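Local coordinates for ferrichrome ABC transporter substrate-binding protein (Staphylococcus pseudintermedius, PDB 5FLY) that binds ferrichrome and, as a class III solute-binding protein, probably delivers this iron-loaded siderophore to an ABC transporter in the membrane, at residues Lys223-Ala228 and Asn251-Val256; Arg27-Ala32 and Ala78-Asp83; Lys146-His151 and Lys274-Leu279; Asp155-Ile160 and Gln189-Leu194. All coordinates share one frame; numbering follows the deposited sequence.

Contact 1. Residues Lys223-Ala228 and Asn251-Val256; sequences KAKDAA and NVDSSV
At the edge of the mixed five-stranded sheet, Lys223 ends strand 218-223 beside the outermost strand 249-253, which turns directly into helix 254-257. The pairing is parallel: Lys223 N donates to Val252 O over 3.0 Å, nearly straight at 168°, and Lys223 O takes the amide of Ser254 at 2.9 Å. That second donor stands 55° out of the carbonyl plane of Lys223, at the point where the chain turns from strand into helix. Ser254 OG lies against the carbonyl carbon of Lys223 without making a hydrogen bond to it.

The Lys223 side chain leaves the strand and curls back on its own loop. With chi3 at -72° and chi4 bent the same way, NZ reaches Ala224 O at 2.9 Å and Ala227 O at 2.8 Å, so it ties together the two ends of the type I turn Ala224-Ala227. Ala224 O also accepts the turn bond from Ala227 N, and the two donors come from opposite faces of its plane. On the way, CD of Lys223 passes the amide of Asn251, whose OD1 is held by Gln233.

Asp253 is the N-cap of helix 254-257. Its CG, anti to the backbone N, carries OD1 to Ser255, where N (3.0 Å) and OG (2.8 Å) both donate from one face of the carboxylate. A water bridges the same OD1 to Lys225 N. The extended Lys225 chain crosses OD2 of Asp253 with its CD at 3.7 Å, while the charged ends stay beyond salt-bridge distance.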
# COMPACT_ATOMS: atom_id res chain seq x y z
N LYS A 223 4.24 2.33 -13.38
CA LYS A 223 4.40 3.64 -14.01
C LYS A 223 3.05 4.26 -14.31
O LYS A 223 2.02 3.59 -14.33
CB LYS A 223 5.21 3.53 -15.30
CG LYS A 223 4.56 2.66 -16.38
CD LYS A 223 5.38 2.64 -17.67
CE LYS A 223 5.31 3.96 -18.41
NZ LYS A 223 3.98 4.19 -19.03
N ALA A 224 3.07 5.57 -14.54
CA ALA A 224 1.85 6.26 -14.93
C ALA A 224 1.43 5.84 -16.33
O ALA A 224 2.25 5.66 -17.22
CB ALA A 224 2.04 7.76 -14.88
N LYS A 225 0.13 5.70 -16.52
CA LYS A 225 -0.42 5.29 -17.80
C LYS A 225 -0.03 6.27 -18.91
O LYS A 225 0.23 5.87 -20.04
CB LYS A 225 -1.94 5.17 -17.70
CG LYS A 225 -2.54 4.01 -18.46
CD LYS A 225 -3.96 3.74 -17.97
CE LYS A 225 -4.65 2.62 -18.73
NZ LYS A 225 -5.97 2.30 -18.11
N ASP A 226 0.05 7.56 -18.57
CA ASP A 226 0.31 8.60 -19.58
C ASP A 226 1.81 8.92 -19.76
O ASP A 226 2.17 9.79 -20.56
CB ASP A 226 -0.45 9.89 -19.22
CG ASP A 226 0.07 10.58 -17.96
OD1 ASP A 226 0.78 9.93 -17.16
OD2 ASP A 226 -0.23 11.78 -17.77
N ALA A 227 2.67 8.21 -19.04
CA ALA A 227 4.11 8.38 -19.18
C ALA A 227 4.63 7.57 -20.37
O ALA A 227 4.15 6.47 -20.65
CB ALA A 227 4.81 7.96 -17.91
N ALA A 228 5.63 8.11 -21.07
CA ALA A 228 6.32 7.37 -22.12
C ALA A 228 7.12 6.25 -21.49
O ALA A 228 7.32 6.23 -20.28
CB ALA A 228 7.23 8.27 -22.93
N ASN A 251 4.42 -3.99 -17.36
CA ASN A 251 4.10 -2.77 -16.64
C ASN A 251 2.75 -2.84 -15.97
O ASN A 251 1.83 -3.51 -16.44
CB ASN A 251 4.09 -1.56 -17.58
CG ASN A 251 5.40 -1.36 -18.31
OD1 ASN A 251 6.46 -1.71 -17.82
ND2 ASN A 251 5.32 -0.77 -19.50
N VAL A 252 2.64 -2.13 -14.85
CA VAL A 252 1.35 -1.92 -14.21
C VAL A 252 1.13 -0.42 -13.94
O VAL A 252 2.07 0.35 -13.93
CB VAL A 252 1.24 -2.70 -12.88
CG1 VAL A 252 1.39 -4.21 -13.11
CG2 VAL A 252 2.29 -2.21 -11.89
N ASP A 253 -0.13 -0.05 -13.70
CA ASP A 253 -0.55 1.33 -13.48
C ASP A 253 -0.25 1.76 -12.05
O ASP A 253 -0.91 1.31 -11.12
CB ASP A 253 -2.06 1.45 -13.77
CG ASP A 253 -2.58 2.87 -13.67
OD1 ASP A 253 -2.00 3.71 -12.96
OD2 ASP A 253 -3.63 3.14 -14.29
N SER A 254 0.74 2.63 -11.87
CA SER A 254 1.18 2.97 -10.53
C SER A 254 0.08 3.62 -9.69
O SER A 254 0.02 3.38 -8.50
CB SER A 254 2.42 3.86 -10.57
OG SER A 254 2.21 5.00 -11.36
N SER A 255 -0.80 4.41 -10.31
CA SER A 255 -1.83 5.13 -9.54
C SER A 255 -2.83 4.14 -8.95
O SER A 255 -3.44 4.43 -7.92
CB SER A 255 -2.55 6.16 -10.40
OG SER A 255 -3.40 5.57 -11.37
N VAL A 256 -2.99 2.99 -9.60
CA VAL A 256 -3.84 1.93 -9.08
C VAL A 256 -3.11 1.16 -7.99
O VAL A 256 -3.70 0.76 -6.99
CB VAL A 256 -4.28 0.96 -10.20
CG1 VAL A 256 -4.89 -0.32 -9.63
CG2 VAL A 256 -5.26 1.65 -11.13
O HOH W 1 -1.63 6.23 -14.36

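Contact 2. Residues Arg27-Ala32 and Ala78-Asp83; sequences RIVVMA and ASLKPD
Arg27 meets the loop Leu80-Asp83 through both its backbone and its guanidinium group. NE and NH2 of Arg27 grip a single atom, Leu80 O, at 3.0 and 2.9 Å respectively, a side-on bifurcated arrangement with the oxygen in the guanidinium plane. NE also makes a weak bond to Lys81 O, near the same edge. The arginine chain is extended as far as CD and then bends at chi3 (66°), which brings NE round to the two carbonyls.

The backbone of Arg27 is held at both polar atoms. Its N donates to Asp83 OD1 at 2.9 Å from above the carboxylate plane, and its O accepts from Asp83 N at 2.8 Å. Asp83 places its carboxylate there with CG between its own backbone N and carbonyl carbon (chi1 63°), and its OD2 takes the amide of Lys26, so the one side chain holds two successive amides. Two residues beyond Arg27, CG2 of Val29 packs on Pro82 CB at 3.8 Å and on Leu80 CD1 at 4.0 Å.

Behind this layer, strand 28-30 runs parallel to strands 46-50 and 84-88 in the five-stranded sheet, with Val29 bonded through its backbone to Leu84 and Ile86. Lys81, with positive phi, is where the chain after helix 74-79 first departs from helical geometry and turns toward strand 84-88. Leu80 O, close to this helix end, would be expected to gain negative character from the helix dipole, consistent with its taking both strong bonds of the cationic Arg27 edge; Lys81 O is a weaker second partner.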
# COMPACT_ATOMS: atom_id res chain seq x y z
N ARG A 27 -17.00 10.96 13.44
CA ARG A 27 -16.54 11.98 12.51
C ARG A 27 -15.03 11.87 12.35
O ARG A 27 -14.28 12.61 12.97
CB ARG A 27 -16.93 13.39 12.97
CG ARG A 27 -18.43 13.62 13.07
CD ARG A 27 -18.76 15.08 13.35
NE ARG A 27 -18.38 15.95 12.24
CZ ARG A 27 -19.07 16.08 11.12
NH1 ARG A 27 -20.18 15.39 10.95
NH2 ARG A 27 -18.63 16.88 10.15
N ILE A 28 -14.61 10.93 11.51
CA ILE A 28 -13.20 10.65 11.29
C ILE A 28 -12.70 11.45 10.10
O ILE A 28 -13.34 11.49 9.06
CB ILE A 28 -12.94 9.16 11.00
CG1 ILE A 28 -13.55 8.29 12.09
CG2 ILE A 28 -11.43 8.88 10.89
CD1 ILE A 28 -13.33 6.79 11.88
N VAL A 29 -11.55 12.10 10.26
CA VAL A 29 -10.85 12.70 9.14
C VAL A 29 -9.60 11.89 8.92
O VAL A 29 -8.79 11.75 9.82
CB VAL A 29 -10.52 14.18 9.39
CG1 VAL A 29 -9.54 14.72 8.33
CG2 VAL A 29 -11.81 14.99 9.46
N VAL A 30 -9.48 11.30 7.73
CA VAL A 30 -8.33 10.47 7.41
C VAL A 30 -7.36 11.24 6.51
O VAL A 30 -7.59 11.36 5.30
CB VAL A 30 -8.77 9.15 6.73
CG1 VAL A 30 -7.58 8.23 6.49
CG2 VAL A 30 -9.84 8.45 7.55
N MET A 31 -6.30 11.78 7.11
CA MET A 31 -5.30 12.55 6.36
C MET A 31 -4.23 11.67 5.72
O MET A 31 -3.55 12.10 4.79
CB MET A 31 -4.63 13.57 7.27
CG MET A 31 -5.53 14.71 7.70
SD MET A 31 -6.40 15.51 6.32
CE MET A 31 -5.04 15.98 5.27
N ALA A 32 -4.06 10.46 6.24
CA ALA A 32 -3.10 9.51 5.68
C ALA A 32 -3.82 8.56 4.71
O ALA A 32 -4.60 7.70 5.15
CB ALA A 32 -2.42 8.74 6.80
N ALA A 78 -10.12 21.21 11.07
CA ALA A 78 -10.85 21.78 12.19
C ALA A 78 -12.30 22.07 11.80
O ALA A 78 -13.22 21.80 12.57
CB ALA A 78 -10.15 23.04 12.69
N SER A 79 -12.52 22.60 10.60
CA SER A 79 -13.87 22.97 10.17
C SER A 79 -14.80 21.76 10.08
O SER A 79 -16.01 21.93 10.09
CB SER A 79 -13.84 23.68 8.82
OG SER A 79 -13.63 22.78 7.75
N LEU A 80 -14.24 20.56 9.98
CA LEU A 80 -15.06 19.35 9.86
C LEU A 80 -15.46 18.80 11.23
O LEU A 80 -16.17 17.80 11.32
CB LEU A 80 -14.32 18.29 9.05
CG LEU A 80 -14.21 18.56 7.54
CD1 LEU A 80 -13.25 17.59 6.84
CD2 LEU A 80 -15.61 18.53 6.87
N LYS A 81 -15.00 19.45 12.30
CA LYS A 81 -15.33 19.04 13.66
C LYS A 81 -15.18 17.54 13.89
O LYS A 81 -16.13 16.86 14.32
CB LYS A 81 -16.76 19.47 14.00
CG LYS A 81 -17.02 20.95 13.76
CD LYS A 81 -16.11 21.84 14.59
CE LYS A 81 -16.44 23.32 14.38
NZ LYS A 81 -17.86 23.61 14.70
N PRO A 82 -13.99 17.00 13.62
CA PRO A 82 -13.73 15.57 13.80
C PRO A 82 -13.77 15.13 15.26
O PRO A 82 -13.51 15.95 16.14
CB PRO A 82 -12.31 15.40 13.23
CG PRO A 82 -11.68 16.75 13.38
CD PRO A 82 -12.78 17.74 13.23
N ASP A 83 -14.09 13.86 15.52
CA ASP A 83 -13.85 13.30 16.85
C ASP A 83 -12.64 12.37 16.83
O ASP A 83 -12.23 11.86 17.87
CB ASP A 83 -15.10 12.60 17.41
CG ASP A 83 -15.58 11.41 16.59
OD1 ASP A 83 -15.03 11.09 15.52
OD2 ASP A 83 -16.56 10.78 17.06

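Contact 3. Residues Lys146-His151 and Lys274-Leu279; sequences KDIKAH and KQLLAL
His151 reaches from helix 127-152 across to the C-terminal end of helix 262-278. Its CB rests on CD2 of Leu277 at 3.8 Å, and with chi1 at 179° CG continues away from the backbone N toward the other helix. CD2 of the ring lies 3.5 Å from Leu276 O, near the ring edge, while Leu277 O sits over one face. CE1 lies beside Leu279 O at 3.4 Å. At the tip, NE2 donates to that same Leu279 O at 2.7 Å, with the oxygen in the ring plane and an N-H...O angle of 154°.

The two helix segments run nearly parallel, 24° apart, with their axes 9.5 Å from each other at closest approach. Helix 127-152 is the long helix that spans the two lobes in class III solute-binding proteins, and helix 262-278, the last of the chain, packs along its C-terminal end. Between them, CD1 of Ile148 meets CD1 of Leu276 at 4.0 Å. CD2 of Leu277 packs against helix 127-152 near CA of Ile148 and lies 3.6 Å from Asp147 O. The Asp147 carboxylate accepts from Gln143 through OD1 and forms a salt bridge with Lys273 through OD2.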
# COMPACT_ATOMS: atom_id res chain seq x y z
N LYS A 146 -0.70 -21.13 -5.71
CA LYS A 146 -0.50 -22.44 -6.30
C LYS A 146 -0.62 -22.37 -7.82
O LYS A 146 0.17 -23.00 -8.53
CB LYS A 146 -1.50 -23.44 -5.74
CG LYS A 146 -1.36 -23.67 -4.24
CD LYS A 146 -2.51 -24.51 -3.70
CE LYS A 146 -2.42 -24.66 -2.20
NZ LYS A 146 -3.62 -25.36 -1.66
N ASP A 147 -1.61 -21.62 -8.31
CA ASP A 147 -1.85 -21.49 -9.75
C ASP A 147 -0.66 -20.81 -10.43
O ASP A 147 -0.21 -21.24 -11.50
CB ASP A 147 -3.10 -20.68 -10.05
CG ASP A 147 -4.38 -21.31 -9.51
OD1 ASP A 147 -4.38 -22.53 -9.24
OD2 ASP A 147 -5.38 -20.59 -9.36
N ILE A 148 -0.17 -19.73 -9.82
CA ILE A 148 0.96 -18.99 -10.38
C ILE A 148 2.27 -19.77 -10.32
O ILE A 148 3.03 -19.79 -11.28
CB ILE A 148 1.14 -17.64 -9.64
CG1 ILE A 148 -0.06 -16.73 -9.91
CG2 ILE A 148 2.42 -16.93 -10.07
CD1 ILE A 148 -0.22 -15.60 -8.88
N LYS A 149 2.54 -20.45 -9.21
CA LYS A 149 3.79 -21.18 -9.09
C LYS A 149 3.81 -22.42 -9.98
O LYS A 149 4.86 -22.84 -10.46
CB LYS A 149 4.04 -21.55 -7.62
CG LYS A 149 4.49 -20.35 -6.78
CD LYS A 149 4.78 -20.68 -5.33
CE LYS A 149 5.25 -19.45 -4.59
NZ LYS A 149 5.59 -19.75 -3.17
N ALA A 150 2.64 -22.99 -10.23
CA ALA A 150 2.54 -24.12 -11.15
C ALA A 150 2.88 -23.68 -12.57
O ALA A 150 3.44 -24.44 -13.36
CB ALA A 150 1.14 -24.72 -11.10
N HIS A 151 2.53 -22.43 -12.89
CA HIS A 151 2.74 -21.90 -14.24
C HIS A 151 4.18 -21.44 -14.44
O HIS A 151 4.80 -21.73 -15.47
CB HIS A 151 1.78 -20.74 -14.50
CG HIS A 151 1.96 -20.13 -15.86
ND1 HIS A 151 1.79 -20.85 -17.02
CD2 HIS A 151 2.30 -18.87 -16.23
CE1 HIS A 151 2.03 -20.06 -18.06
NE2 HIS A 151 2.34 -18.85 -17.60
N LYS A 274 -3.67 -12.28 -13.40
CA LYS A 274 -3.94 -12.33 -14.84
C LYS A 274 -2.65 -12.18 -15.64
O LYS A 274 -2.37 -12.95 -16.56
CB LYS A 274 -4.94 -11.26 -15.26
CG LYS A 274 -5.14 -11.15 -16.78
CD LYS A 274 -6.38 -10.36 -17.14
CE LYS A 274 -6.26 -8.89 -16.78
NZ LYS A 274 -5.20 -8.22 -17.57
N GLN A 275 -1.86 -11.17 -15.29
CA GLN A 275 -0.67 -10.88 -16.07
C GLN A 275 0.41 -11.95 -15.84
O GLN A 275 1.12 -12.31 -16.77
CB GLN A 275 -0.14 -9.47 -15.76
CG GLN A 275 -1.09 -8.37 -16.22
CD GLN A 275 -0.39 -7.05 -16.51
OE1 GLN A 275 0.50 -6.98 -17.36
NE2 GLN A 275 -0.79 -5.99 -15.81
N LEU A 276 0.50 -12.49 -14.62
CA LEU A 276 1.48 -13.53 -14.34
C LEU A 276 1.14 -14.82 -15.09
O LEU A 276 2.03 -15.48 -15.62
CB LEU A 276 1.59 -13.78 -12.83
CG LEU A 276 2.29 -12.67 -12.05
CD1 LEU A 276 2.05 -12.79 -10.56
CD2 LEU A 276 3.78 -12.69 -12.33
N LEU A 277 -0.14 -15.18 -15.12
CA LEU A 277 -0.55 -16.42 -15.77
C LEU A 277 -0.49 -16.29 -17.30
O LEU A 277 -0.44 -17.30 -18.00
CB LEU A 277 -1.95 -16.82 -15.32
CG LEU A 277 -2.11 -17.34 -13.90
CD1 LEU A 277 -3.54 -17.71 -13.64
CD2 LEU A 277 -1.18 -18.52 -13.61
N ALA A 278 -0.48 -15.05 -17.80
CA ALA A 278 -0.43 -14.79 -19.25
C ALA A 278 1.00 -14.84 -19.79
O ALA A 278 1.22 -14.90 -21.01
CB ALA A 278 -1.05 -13.44 -19.55
N LEU A 279 1.97 -14.82 -18.88
CA LEU A 279 3.37 -14.89 -19.27
C LEU A 279 3.67 -16.21 -20.00
O LEU A 279 3.06 -17.24 -19.70
CB LEU A 279 4.29 -14.76 -18.04
CG LEU A 279 4.30 -13.41 -17.31
CD1 LEU A 279 5.26 -13.48 -16.13
CD2 LEU A 279 4.69 -12.30 -18.25

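Contact 4. Residues Asp155-Ile160 and Gln189-Leu194; sequences DTSVTI and QMPKAL
Gln189 and the backbone of Thr156-Val158 form the close part of this contact. Gln189 N donates to Thr156 O at 3.0 Å, in the carbonyl plane, and Gln189 O takes Val158 N at 2.9 Å. Between these bonds CA of Ser157 comes to 3.1 Å from Gln189 O, a CA-H...O contact in a single bridge. The packing stays close at Pro191, whose CD lies 3.3 Å from Val158 O and whose CG is 3.6 Å from Thr159 OG1.

Deeper in, CD2 of Leu194 reaches CG2 of Thr159 at 3.9 Å; chi1 of 176° sends the leucine branch away from its own backbone N and toward strand 158-164. The hydroxyls beside Pro191 are tied to the loop that leads into strand 218-223, Ser157 OG to Asp217 N and Thr159 OG1 to Tyr214 O.

The opposite end is looser. There CG of Gln189, set beside the backbone N by chi1 of -51°, lies 3.6 Å from Asp155 O, and both residues are exposed to solvent.

Pro191 is the N-cap of helix 192-198, so the bridge sets the start of this helix against strand 158-164, the central strand of the mixed sheet in one lobe of the solute-binding fold.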
# COMPACT_ATOMS: atom_id res chain seq x y z
N ASP A 155 10.06 -21.50 -7.37
CA ASP A 155 11.10 -20.64 -6.81
C ASP A 155 11.15 -19.28 -7.50
O ASP A 155 12.09 -18.50 -7.30
CB ASP A 155 12.46 -21.33 -6.91
CG ASP A 155 12.51 -22.65 -6.14
OD1 ASP A 155 11.68 -22.83 -5.22
OD2 ASP A 155 13.37 -23.49 -6.46
N THR A 156 10.12 -18.98 -8.28
CA THR A 156 10.08 -17.74 -9.07
C THR A 156 10.27 -16.52 -8.18
O THR A 156 9.57 -16.38 -7.17
CB THR A 156 8.73 -17.62 -9.84
OG1 THR A 156 8.59 -18.73 -10.74
CG2 THR A 156 8.68 -16.34 -10.65
N SER A 157 11.22 -15.66 -8.55
CA SER A 157 11.43 -14.40 -7.86
C SER A 157 10.88 -13.23 -8.68
O SER A 157 10.68 -13.33 -9.89
CB SER A 157 12.91 -14.15 -7.59
OG SER A 157 13.63 -13.87 -8.79
N VAL A 158 10.63 -12.12 -8.00
CA VAL A 158 10.06 -10.94 -8.67
C VAL A 158 10.68 -9.68 -8.09
O VAL A 158 11.06 -9.62 -6.91
CB VAL A 158 8.51 -10.91 -8.57
CG1 VAL A 158 8.06 -10.91 -7.14
CG2 VAL A 158 7.93 -9.72 -9.34
N THR A 159 10.83 -8.70 -8.97
CA THR A 159 11.32 -7.37 -8.65
C THR A 159 10.28 -6.35 -9.06
O THR A 159 9.72 -6.45 -10.16
CB THR A 159 12.63 -7.08 -9.41
OG1 THR A 159 13.64 -8.00 -8.97
CG2 THR A 159 13.09 -5.62 -9.21
N ILE A 160 9.99 -5.39 -8.18
CA ILE A 160 9.10 -4.28 -8.51
C ILE A 160 9.92 -3.01 -8.61
O ILE A 160 10.52 -2.56 -7.62
CB ILE A 160 7.98 -4.05 -7.46
CG1 ILE A 160 7.24 -5.35 -7.14
CG2 ILE A 160 7.00 -3.00 -7.96
CD1 ILE A 160 6.47 -5.29 -5.85
N GLN A 189 9.37 -15.12 -4.40
CA GLN A 189 10.64 -14.79 -3.78
C GLN A 189 11.10 -13.39 -4.14
O GLN A 189 10.80 -12.87 -5.21
CB GLN A 189 11.72 -15.78 -4.18
CG GLN A 189 11.34 -17.25 -3.99
CD GLN A 189 10.73 -17.53 -2.63
OE1 GLN A 189 9.58 -17.96 -2.53
NE2 GLN A 189 11.51 -17.31 -1.58
N MET A 190 11.85 -12.80 -3.22
CA MET A 190 12.53 -11.54 -3.48
C MET A 190 14.01 -11.83 -3.67
O MET A 190 14.61 -12.51 -2.83
CB MET A 190 12.32 -10.56 -2.34
CG MET A 190 12.96 -9.20 -2.59
SD MET A 190 12.63 -8.09 -1.22
CE MET A 190 10.94 -7.62 -1.58
N PRO A 191 14.61 -11.33 -4.76
CA PRO A 191 16.05 -11.51 -4.96
C PRO A 191 16.83 -11.00 -3.75
O PRO A 191 16.48 -9.95 -3.19
CB PRO A 191 16.35 -10.69 -6.21
CG PRO A 191 15.05 -10.65 -6.95
CD PRO A 191 13.99 -10.59 -5.89
N LYS A 192 17.84 -11.75 -3.35
CA LYS A 192 18.62 -11.41 -2.15
C LYS A 192 19.15 -9.97 -2.14
O LYS A 192 19.07 -9.29 -1.11
CB LYS A 192 19.78 -12.40 -2.00
CG LYS A 192 20.73 -12.11 -0.83
CD LYS A 192 20.03 -12.10 0.51
CE LYS A 192 21.02 -12.10 1.66
NZ LYS A 192 20.33 -11.94 2.96
N ALA A 193 19.67 -9.50 -3.26
CA ALA A 193 20.27 -8.17 -3.29
C ALA A 193 19.21 -7.10 -3.04
O ALA A 193 19.48 -6.07 -2.42
CB ALA A 193 20.97 -7.92 -4.61
N LEU A 194 18.02 -7.36 -3.56
CA LEU A 194 16.89 -6.45 -3.42
C LEU A 194 16.38 -6.46 -1.98
O LEU A 194 16.08 -5.42 -1.41
CB LEU A 194 15.78 -6.84 -4.40
CG LEU A 194 14.49 -6.02 -4.30
CD1 LEU A 194 14.78 -4.52 -4.38
CD2 LEU A 194 13.52 -6.44 -5.40

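Overall arrangement
Along the chain contact 2 closes first; contact 4 and then contact 1 follow, both nested inside the long loop closed by contact 3. Contact 2 lies in the lobe built on the parallel sheet, with its centre 42 Å from that of contact 3 and 40 Å from that of contact 4. Contacts 1 and 4 share the mixed sheet of the other lobe, their centres 21 Å apart. Contact 3 touches contact 1 where Gln275 packs on Asn251 and Val252. The bound polyether 7PG lies in the cleft between the lobes, where ferrichrome probably binds, and contact 1 borders it on the side of the mixed sheet, the Ser254 side chain about 7 Å away.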